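Local coordinates for CRISPR-associated endonuclease/helicase Cas3 (Thermus thermophilus HB8, PDB 3SK9), which cuts single-stranded DNA through its N-terminal HD nuclease domain, the part present here, as the nuclease and helicase of CRISPR antiviral defence, at residues A35-V40 with S207-V212; M43-T48 with G259-Y264. All blocks are in the same frame, centred on the assembly; numbering follows the deposited sequence.

Interaction 1: A35-V40 with S207-V212; sequences AVALAV and SFADWV
F208 meets V40 where helices 26-43 and 196-213 pack together in the all-helical core of the HD nuclease domain, their segment axes 8.7 Å apart and 122° between directions. V40 CG1 lies near the plane of the F208 ring, at its edge, 4.2 Å from F208 CE2. A trans chi1 of 177° swings the F208 ring out to V40, though its CB bond runs alongside the interface; beyond, the ring also meets F262. The next residue, A209, meets A37, about one turn before V40 on helix 26-43: their CA atoms are 5.5 Å apart, and A209 CB rests 3.9 Å from A37 N. Two methyl side chains thus let the backbones come close, and V71 of helix 60-71 covers both alanines. D210 points its CB away from helix 26-43; it belongs to the divalent-metal site, with H29, H74 and D75, and its OD1 is hydrogen-bonded to H29 NE2. Apolar packing on one face of helix 196-213 therefore backs a metal-binding residue on another. V212, next in the interface, crosses V36, and the two branched side chains pack against each other between the helices with V36 CG2 3.8 Å from V212 CG1. The other branch of V36, extended by a chi1 of 173°, reaches over the backbone of helix 196-213, where V36 CG1 lies 3.8 Å from A209 CA.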
# COMPACT_ATOMS: atom_id res chain seq x y z
N ALA A 35 -3.02 1.39 7.72
CA ALA A 35 -3.09 1.72 9.14
C ALA A 35 -1.68 1.69 9.75
O ALA A 35 -1.33 2.57 10.55
CB ALA A 35 -4.06 0.74 9.90
N VAL A 36 -0.87 0.70 9.37
CA VAL A 36 0.52 0.65 9.87
C VAL A 36 1.28 1.87 9.33
O VAL A 36 2.06 2.51 10.08
CB VAL A 36 1.26 -0.63 9.42
CG1 VAL A 36 2.76 -0.58 9.79
CG2 VAL A 36 0.57 -1.90 10.06
N ALA A 37 1.10 2.18 8.04
CA ALA A 37 1.79 3.34 7.45
C ALA A 37 1.44 4.62 8.21
O ALA A 37 2.32 5.42 8.52
CB ALA A 37 1.40 3.50 5.95
N LEU A 38 0.15 4.84 8.48
CA LEU A 38 -0.28 6.05 9.16
C LEU A 38 0.30 6.10 10.58
O LEU A 38 0.84 7.14 11.04
CB LEU A 38 -1.81 6.14 9.17
CG LEU A 38 -2.36 7.48 9.70
CD1 LEU A 38 -1.68 8.67 8.99
CD2 LEU A 38 -3.88 7.56 9.53
N ALA A 39 0.29 4.95 11.26
CA ALA A 39 0.79 4.90 12.64
C ALA A 39 2.28 5.16 12.72
O ALA A 39 2.77 5.91 13.58
CB ALA A 39 0.43 3.56 13.31
N VAL A 40 3.03 4.53 11.83
CA VAL A 40 4.46 4.76 11.85
C VAL A 40 4.84 6.21 11.37
O VAL A 40 5.73 6.78 11.95
CB VAL A 40 5.37 3.63 11.25
CG1 VAL A 40 5.26 3.54 9.78
CG2 VAL A 40 6.84 3.95 11.65
N SER A 207 7.36 -0.94 1.85
CA SER A 207 8.08 -2.17 2.17
C SER A 207 7.94 -2.57 3.67
O SER A 207 7.58 -3.72 4.04
CB SER A 207 9.54 -2.02 1.80
OG SER A 207 10.27 -3.10 2.30
N PHE A 208 8.19 -1.62 4.54
CA PHE A 208 8.00 -1.86 5.97
C PHE A 208 6.53 -2.11 6.36
O PHE A 208 6.22 -3.05 7.09
CB PHE A 208 8.55 -0.67 6.76
CG PHE A 208 8.35 -0.79 8.26
CD1 PHE A 208 9.15 -1.65 9.01
CD2 PHE A 208 7.38 -0.01 8.91
CE1 PHE A 208 8.99 -1.75 10.41
CE2 PHE A 208 7.20 -0.11 10.33
CZ PHE A 208 8.03 -0.97 11.06
N ALA A 209 5.62 -1.26 5.91
CA ALA A 209 4.22 -1.43 6.38
C ALA A 209 3.60 -2.72 5.89
O ALA A 209 2.83 -3.37 6.61
CB ALA A 209 3.34 -0.20 5.93
N ASP A 210 3.90 -3.11 4.66
CA ASP A 210 3.34 -4.38 4.11
C ASP A 210 3.89 -5.56 4.93
O ASP A 210 3.14 -6.50 5.26
CB ASP A 210 3.73 -4.58 2.63
CG ASP A 210 3.20 -5.92 2.07
OD1 ASP A 210 1.98 -6.02 1.84
OD2 ASP A 210 4.00 -6.86 1.88
N TRP A 211 5.16 -5.50 5.27
CA TRP A 211 5.79 -6.54 6.12
C TRP A 211 5.07 -6.66 7.47
O TRP A 211 4.66 -7.77 7.87
CB TRP A 211 7.26 -6.23 6.33
CG TRP A 211 7.93 -7.19 7.26
CD1 TRP A 211 8.24 -8.50 6.99
CD2 TRP A 211 8.42 -6.92 8.55
NE1 TRP A 211 8.87 -9.06 8.06
CE2 TRP A 211 9.01 -8.11 9.03
CE3 TRP A 211 8.44 -5.76 9.35
CZ2 TRP A 211 9.61 -8.19 10.27
CZ3 TRP A 211 9.02 -5.84 10.60
CH2 TRP A 211 9.59 -7.06 11.06
N VAL A 212 4.91 -5.54 8.17
CA VAL A 212 4.24 -5.56 9.51
C VAL A 212 2.83 -6.17 9.32
O VAL A 212 2.45 -7.12 10.01
CB VAL A 212 4.09 -4.16 10.09
CG1 VAL A 212 3.25 -4.19 11.41
CG2 VAL A 212 5.43 -3.58 10.40

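Interaction 2: M43-T48 with G259-Y264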
# COMPACT_ATOMS: atom_id res chain seq x y z
N MET A 43 4.69 8.48 14.24
CA MET A 43 5.80 8.30 15.19
C MET A 43 7.15 8.78 14.64
O MET A 43 8.15 8.81 15.39
CB MET A 43 5.96 6.82 15.52
CG MET A 43 4.91 6.23 16.45
SD MET A 43 5.10 4.43 16.38
CE MET A 43 6.81 4.18 16.00
N GLU A 44 7.22 9.12 13.35
CA GLU A 44 8.50 9.55 12.76
C GLU A 44 8.91 10.92 13.32
O GLU A 44 8.05 11.71 13.77
CB GLU A 44 8.41 9.68 11.24
CG GLU A 44 8.25 8.32 10.52
CD GLU A 44 9.53 7.48 10.53
OE1 GLU A 44 10.63 8.07 10.49
OE2 GLU A 44 9.41 6.23 10.50
N PRO A 45 10.20 11.24 13.28
CA PRO A 45 10.60 12.59 13.75
C PRO A 45 9.93 13.72 13.00
O PRO A 45 9.56 13.58 11.83
CB PRO A 45 12.12 12.62 13.56
CG PRO A 45 12.54 11.14 13.53
CD PRO A 45 11.35 10.38 12.95
N PRO A 46 9.77 14.88 13.67
CA PRO A 46 9.19 16.04 12.98
C PRO A 46 9.89 16.38 11.63
O PRO A 46 9.21 16.80 10.69
CB PRO A 46 9.40 17.19 13.98
CG PRO A 46 9.58 16.56 15.31
CD PRO A 46 10.16 15.18 15.07
N ARG A 47 11.22 16.29 11.57
CA ARG A 47 11.91 16.55 10.29
C ARG A 47 11.36 15.63 9.19
O ARG A 47 11.21 16.05 8.06
CB ARG A 47 13.40 16.33 10.42
CG ARG A 47 14.17 17.60 10.64
CD ARG A 47 15.64 17.37 11.00
NE ARG A 47 16.20 18.64 11.48
CZ ARG A 47 15.91 19.16 12.67
NH1 ARG A 47 15.07 18.52 13.51
NH2 ARG A 47 16.45 20.33 13.01
N THR A 48 11.10 14.36 9.53
CA THR A 48 10.59 13.41 8.53
C THR A 48 9.19 13.80 8.08
O THR A 48 8.87 13.81 6.88
CB THR A 48 10.61 11.96 9.09
OG1 THR A 48 11.96 11.63 9.49
CG2 THR A 48 10.05 10.95 8.04
N GLY A 259 15.80 9.82 4.69
CA GLY A 259 15.29 10.76 5.67
C GLY A 259 14.17 10.29 6.57
O GLY A 259 13.53 11.13 7.25
N GLU A 260 13.92 8.98 6.63
CA GLU A 260 12.95 8.39 7.58
C GLU A 260 13.60 7.20 8.25
O GLU A 260 14.70 6.74 7.83
CB GLU A 260 11.62 7.99 6.89
CG GLU A 260 11.78 6.90 5.81
CD GLU A 260 10.59 6.80 4.84
OE1 GLU A 260 9.60 7.54 4.98
OE2 GLU A 260 10.60 5.94 3.91
N LEU A 261 12.98 6.72 9.32
CA LEU A 261 13.60 5.73 10.19
C LEU A 261 12.69 4.53 10.40
O LEU A 261 11.46 4.68 10.54
CB LEU A 261 13.88 6.35 11.60
CG LEU A 261 14.80 7.56 11.58
CD1 LEU A 261 14.80 8.36 12.94
CD2 LEU A 261 16.24 7.14 11.21
N PHE A 262 13.30 3.35 10.51
CA PHE A 262 12.58 2.13 10.84
C PHE A 262 13.42 1.32 11.83
O PHE A 262 14.63 1.43 11.81
CB PHE A 262 12.39 1.26 9.56
CG PHE A 262 11.64 2.00 8.45
CD1 PHE A 262 10.28 2.20 8.52
CD2 PHE A 262 12.33 2.49 7.35
CE1 PHE A 262 9.61 2.88 7.52
CE2 PHE A 262 11.63 3.18 6.35
CZ PHE A 262 10.29 3.37 6.45
N PRO A 263 12.78 0.49 12.65
CA PRO A 263 13.58 -0.48 13.42
C PRO A 263 14.35 -1.48 12.52
O PRO A 263 13.82 -2.00 11.50
CB PRO A 263 12.53 -1.21 14.28
CG PRO A 263 11.26 -1.11 13.46
CD PRO A 263 11.33 0.25 12.78
N TYR A 264 15.62 -1.70 12.85
CA TYR A 264 16.42 -2.78 12.27
C TYR A 264 16.22 -4.03 13.14
O TYR A 264 16.63 -4.08 14.32
CB TYR A 264 17.89 -2.37 12.17
CG TYR A 264 18.82 -3.48 11.74
CD1 TYR A 264 18.91 -3.87 10.40
CD2 TYR A 264 19.59 -4.17 12.67
CE1 TYR A 264 19.76 -4.91 10.01
CE2 TYR A 264 20.45 -5.19 12.30
CZ TYR A 264 20.53 -5.56 10.97
OH TYR A 264 21.40 -6.57 10.62
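The carbonyl oxygen of G259 accepts a hydrogen bond from the T48 hydroxyl, OG1 to O 2.8 Å, in the carbonyl plane; it joins the first turn of helix 46-56 to the residue just before strand 260-264, in the turn of a two-stranded antiparallel β-hairpin. Glycine suits this turn because its phi is positive and a CB would press on the preceding carbonyl oxygen. T48 suits the place because its two branches do different work: while OG1 donates, CG2 packs 3.5 Å from E260 CB. The E260 carboxylate is engaged elsewhere, OE1 being hydrogen-bonded to Y52 OH. E44, two residues before helix 46-56 begins, reaches L261 with its carboxylate. The backbone N of L261 donates to E44 OE1 over 3.0 Å, on the syn side and 20° out of the carboxylate plane, with an N-H...O angle of 158°. The bend of the E44 chain at chi2 (-73°) brings this group up to the L261 backbone, where E44 OE2 lies 2.6 Å from L261 O. P45, at the N-cap position of helix 46-56, offers a rigid apolar ring to the L261 side chain, which crosses it at about a right angle, P45 CG 3.6 Å from L261 CD1.

From the N terminus the chain runs through helix 26-43, which supplies 35-40 to interaction 1, and continues through M43 into segment 43-48, the first half of interaction 2. Their partners come much later: helix 196-213 returns to close interaction 1 across 166 intervening residues, and strand 260-264 closes interaction 2 across 210. The segments alternate, so the two closures cross rather than nest. Interaction 1 joins two core helices beside the metal site, while interaction 2 ties the C-terminal hairpin to the start of helix 46-56 farther from the chain's centre. Their centres are 12 Å apart, and they touch directly, F208 CG lying 3.6 Å from F262 CD1.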